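Local structure of protein tyrosine phosphatase PRL-1 (Leishmania major, 3S4O) at residues F76-P82 / R122-L126. The protein dephosphorylates phosphotyrosine in proteins and may act as a virulence factor that supports survival of the parasite inside host macrophages. Sequence-based numbering, arbitrary orientation.
With THJ (thiosulfate), chain C.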
ATOM      1  N   PHE A  76      -3.361  -0.671 -12.766  1.00 32.10           N
ATOM      2  CA  PHE A  76      -2.878  -1.784 -13.588  1.00 32.68           C
ATOM      3  C   PHE A  76      -3.927  -2.908 -13.634  1.00 35.00           C
ATOM      4  O   PHE A  76      -4.903  -2.892 -12.877  1.00 35.67           O
ATOM      5  CB  PHE A  76      -1.462  -2.272 -13.181  1.00 31.18           C
ATOM      6  CG  PHE A  76      -1.319  -2.735 -11.739  1.00 29.90           C
ATOM      7  CD1 PHE A  76      -1.221  -1.833 -10.684  1.00 28.27           C
ATOM      8  CD2 PHE A  76      -1.199  -4.085 -11.461  1.00 30.04           C
ATOM      9  CE1 PHE A  76      -1.050  -2.291  -9.372  1.00 27.73           C
ATOM     10  CE2 PHE A  76      -1.023  -4.538 -10.175  1.00 29.43           C
ATOM     11  CZ  PHE A  76      -0.953  -3.651  -9.122  1.00 28.22           C
ATOM     12  N   ASP A  77      -3.741  -3.855 -14.553  1.00 38.28           N
ATOM     13  CA  ASP A  77      -4.789  -4.828 -14.908  1.00 40.54           C
ATOM     14  C   ASP A  77      -5.069  -5.844 -13.806  1.00 40.60           C
ATOM     15  O   ASP A  77      -4.151  -6.294 -13.121  1.00 38.05           O
ATOM     16  CB  ASP A  77      -4.419  -5.616 -16.163  1.00 43.40           C
ATOM     17  CG  ASP A  77      -4.039  -4.735 -17.341  1.00 45.92           C
ATOM     18  OD1 ASP A  77      -4.444  -3.546 -17.375  1.00 45.71           O
ATOM     19  OD2 ASP A  77      -3.335  -5.259 -18.247  1.00 47.46           O
ATOM     20  N   ASP A  78      -6.332  -6.233 -13.660  1.00 42.91           N
ATOM     21  CA  ASP A  78      -6.682  -7.258 -12.685  1.00 45.63           C
ATOM     22  C   ASP A  78      -5.949  -8.554 -12.986  1.00 43.63           C
ATOM     23  O   ASP A  78      -5.769  -8.936 -14.142  1.00 44.49           O
ATOM     24  CB  ASP A  78      -8.183  -7.534 -12.617  1.00 51.16           C
ATOM     25  CG  ASP A  78      -8.591  -8.231 -11.308  1.00 56.17           C
ATOM     26  OD1 ASP A  78      -7.839  -8.182 -10.304  1.00 59.35           O
ATOM     27  OD2 ASP A  78      -9.680  -8.830 -11.277  1.00 60.59           O
ATOM     28  N   GLY A  79      -5.497  -9.191 -11.919  1.00 41.11           N
ATOM     29  CA  GLY A  79      -4.775 -10.441 -11.989  1.00 40.55           C
ATOM     30  C   GLY A  79      -3.325 -10.270 -12.390  1.00 38.45           C
ATOM     31  O   GLY A  79      -2.584 -11.246 -12.441  1.00 39.11           O
ATOM     32  N   ALA A  80      -2.917  -9.035 -12.671  1.00 35.98           N
ATOM     33  CA  ALA A  80      -1.585  -8.773 -13.213  1.00 34.92           C
ATOM     34  C   ALA A  80      -0.638  -8.382 -12.113  1.00 33.17           C
ATOM     35  O   ALA A  80      -1.077  -7.944 -11.064  1.00 33.16           O
ATOM     36  CB  ALA A  80      -1.631  -7.667 -14.275  1.00 34.40           C
ATOM     37  N   PRO A  81       0.662  -8.528 -12.348  1.00 32.58           N
ATOM     38  CA  PRO A  81       1.637  -7.876 -11.481  1.00 30.97           C
ATOM     39  C   PRO A  81       1.692  -6.385 -11.801  1.00 29.89           C
ATOM     40  O   PRO A  81       1.204  -5.987 -12.857  1.00 30.10           O
ATOM     41  CB  PRO A  81       2.963  -8.535 -11.856  1.00 31.90           C
ATOM     42  CG  PRO A  81       2.652  -9.625 -12.816  1.00 33.71           C
ATOM     43  CD  PRO A  81       1.313  -9.351 -13.385  1.00 33.77           C
ATOM     44  N   PRO A  82       2.261  -5.561 -10.919  1.00 28.87           N
ATOM     45  CA  PRO A  82       2.478  -4.159 -11.262  1.00 28.25           C
ATOM     46  C   PRO A  82       3.279  -4.038 -12.538  1.00 29.36           C
ATOM     47  O   PRO A  82       4.252  -4.766 -12.741  1.00 30.80           O
ATOM     48  CB  PRO A  82       3.316  -3.622 -10.093  1.00 27.40           C
ATOM     49  CG  PRO A  82       3.244  -4.634  -9.056  1.00 27.58           C
ATOM     50  CD  PRO A  82       3.053  -5.934  -9.738  1.00 28.86           C
ATOM     51  N   ARG A 122      -4.239  -6.880  -6.530  1.00 36.41           N
ATOM     52  CA  ARG A 122      -3.397  -5.768  -6.945  1.00 33.63           C
ATOM     53  C   ARG A 122      -2.894  -4.952  -5.753  1.00 31.57           C
ATOM     54  O   ARG A 122      -1.708  -4.619  -5.667  1.00 30.13           O
ATOM     55  CB  ARG A 122      -4.186  -4.884  -7.901  1.00 33.04           C
ATOM     56  CG  ARG A 122      -4.406  -5.502  -9.230  1.00 33.97           C
ATOM     57  CD  ARG A 122      -5.259  -4.585 -10.096  1.00 34.06           C
ATOM     58  NE  ARG A 122      -6.663  -4.895  -9.890  1.00 35.02           N
ATOM     59  CZ  ARG A 122      -7.661  -4.463 -10.649  1.00 36.99           C
ATOM     60  NH1 ARG A 122      -7.441  -3.660 -11.681  1.00 36.98           N
ATOM     61  NH2 ARG A 122      -8.898  -4.831 -10.355  1.00 39.09           N
ATOM     62  N   ALA A 123      -3.807  -4.636  -4.844  1.00 30.80           N
ATOM     63  CA  ALA A 123      -3.450  -3.922  -3.621  1.00 30.18           C
ATOM     64  C   ALA A 123      -2.404  -4.669  -2.788  1.00 30.61           C
ATOM     65  O   ALA A 123      -1.360  -4.101  -2.495  1.00 30.60           O
ATOM     66  CB  ALA A 123      -4.688  -3.588  -2.778  1.00 30.33           C
ATOM     67  N   PRO A 124      -2.656  -5.934  -2.437  1.00 31.74           N
ATOM     68  CA  PRO A 124      -1.708  -6.692  -1.629  1.00 32.07           C
ATOM     69  C   PRO A 124      -0.345  -6.896  -2.259  1.00 32.58           C
ATOM     70  O   PRO A 124       0.647  -7.006  -1.531  1.00 31.80           O
ATOM     71  CB  PRO A 124      -2.376  -8.065  -1.473  1.00 33.48           C
ATOM     72  CG  PRO A 124      -3.776  -7.834  -1.653  1.00 33.91           C
ATOM     73  CD  PRO A 124      -3.926  -6.665  -2.586  1.00 32.74           C
ATOM     74  N   ILE A 125      -0.267  -6.990  -3.583  1.00 32.91           N
ATOM     75  CA  ILE A 125       1.030  -7.280  -4.165  1.00 33.08           C
ATOM     76  C   ILE A 125       1.967  -6.087  -4.075  1.00 31.41           C
ATOM     77  O   ILE A 125       3.160  -6.281  -3.961  1.00 31.04           O
ATOM     78  CB  ILE A 125       0.981  -7.896  -5.575  1.00 35.12           C
ATOM     79  CG1 ILE A 125       2.183  -8.855  -5.692  1.00 37.04           C
ATOM     80  CG2 ILE A 125       0.961  -6.824  -6.659  1.00 33.88           C
ATOM     81  CD1 ILE A 125       2.387  -9.446  -7.018  1.00 39.42           C
ATOM     82  N   LEU A 126       1.434  -4.866  -4.066  1.00 31.25           N
ATOM     83  CA  LEU A 126       2.255  -3.666  -3.825  1.00 29.93           C
ATOM     84  C   LEU A 126       2.810  -3.675  -2.418  1.00 28.87           C
ATOM     85  O   LEU A 126       3.961  -3.296  -2.177  1.00 28.67           O
ATOM     86  CB  LEU A 126       1.444  -2.381  -4.015  1.00 31.42           C
ATOM     87  CG  LEU A 126       1.355  -1.828  -5.446  1.00 32.78           C
ATOM     88  CD1 LEU A 126       1.024  -0.346  -5.367  1.00 32.75           C
ATOM     89  CD2 LEU A 126       2.631  -2.043  -6.276  1.00 33.40           C
TER
HETATM   90  S1  THJ C 170      -7.874  -6.546  -6.323  1.00 64.94           S
HETATM   91  O1  THJ C 170      -7.243  -6.295  -7.637  1.00 58.10           O
HETATM   92  O2  THJ C 170      -7.720  -7.979  -5.976  1.00 64.69           O
HETATM   93  O3  THJ C 170      -9.324  -6.246  -6.397  1.00 62.74           O
HETATM   94  S2  THJ C 170      -7.024  -5.442  -4.965  1.00 55.55           S
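R122 reaches from the first turn of helix 122-133 to the loop 76-82, where its NH1 donates a nearly straight hydrogen bond (162°) to the backbone O of F76 over 2.9 Å. The bend at chi3 (-89°) turns the guanidinium so that NE is directed at thiosulfate O1, at a distance that is less certain, while R122 N adds a weak bond to the same oxygen. F76 O and thiosulfate O1 both lie at the guanidinium edge, close to its plane, which would limit its rotation. D78 CA sits over one guanidinium face. D78 OD1 makes a long salt bridge to R122 NH2 (3.5 Å), well out of the guanidinium plane and with no N-H directed at it.

R122 CD lies over one face of the F76 ring, toward its rim, and R122 CG comes to 3.6 Å from F76 CE2; P82 CA is on the opposite face. Farther along, P82 CD meets I125 CG2 and P82 CG meets L126 CD2, both at 3.8 Å. Bringing the general-acid loop, with the inferred proton donor D78, beside the arginine that ends the CX5R phosphate-binding loop begun by C116, the predicted nucleophile, is characteristic of the protein tyrosine phosphatase active site.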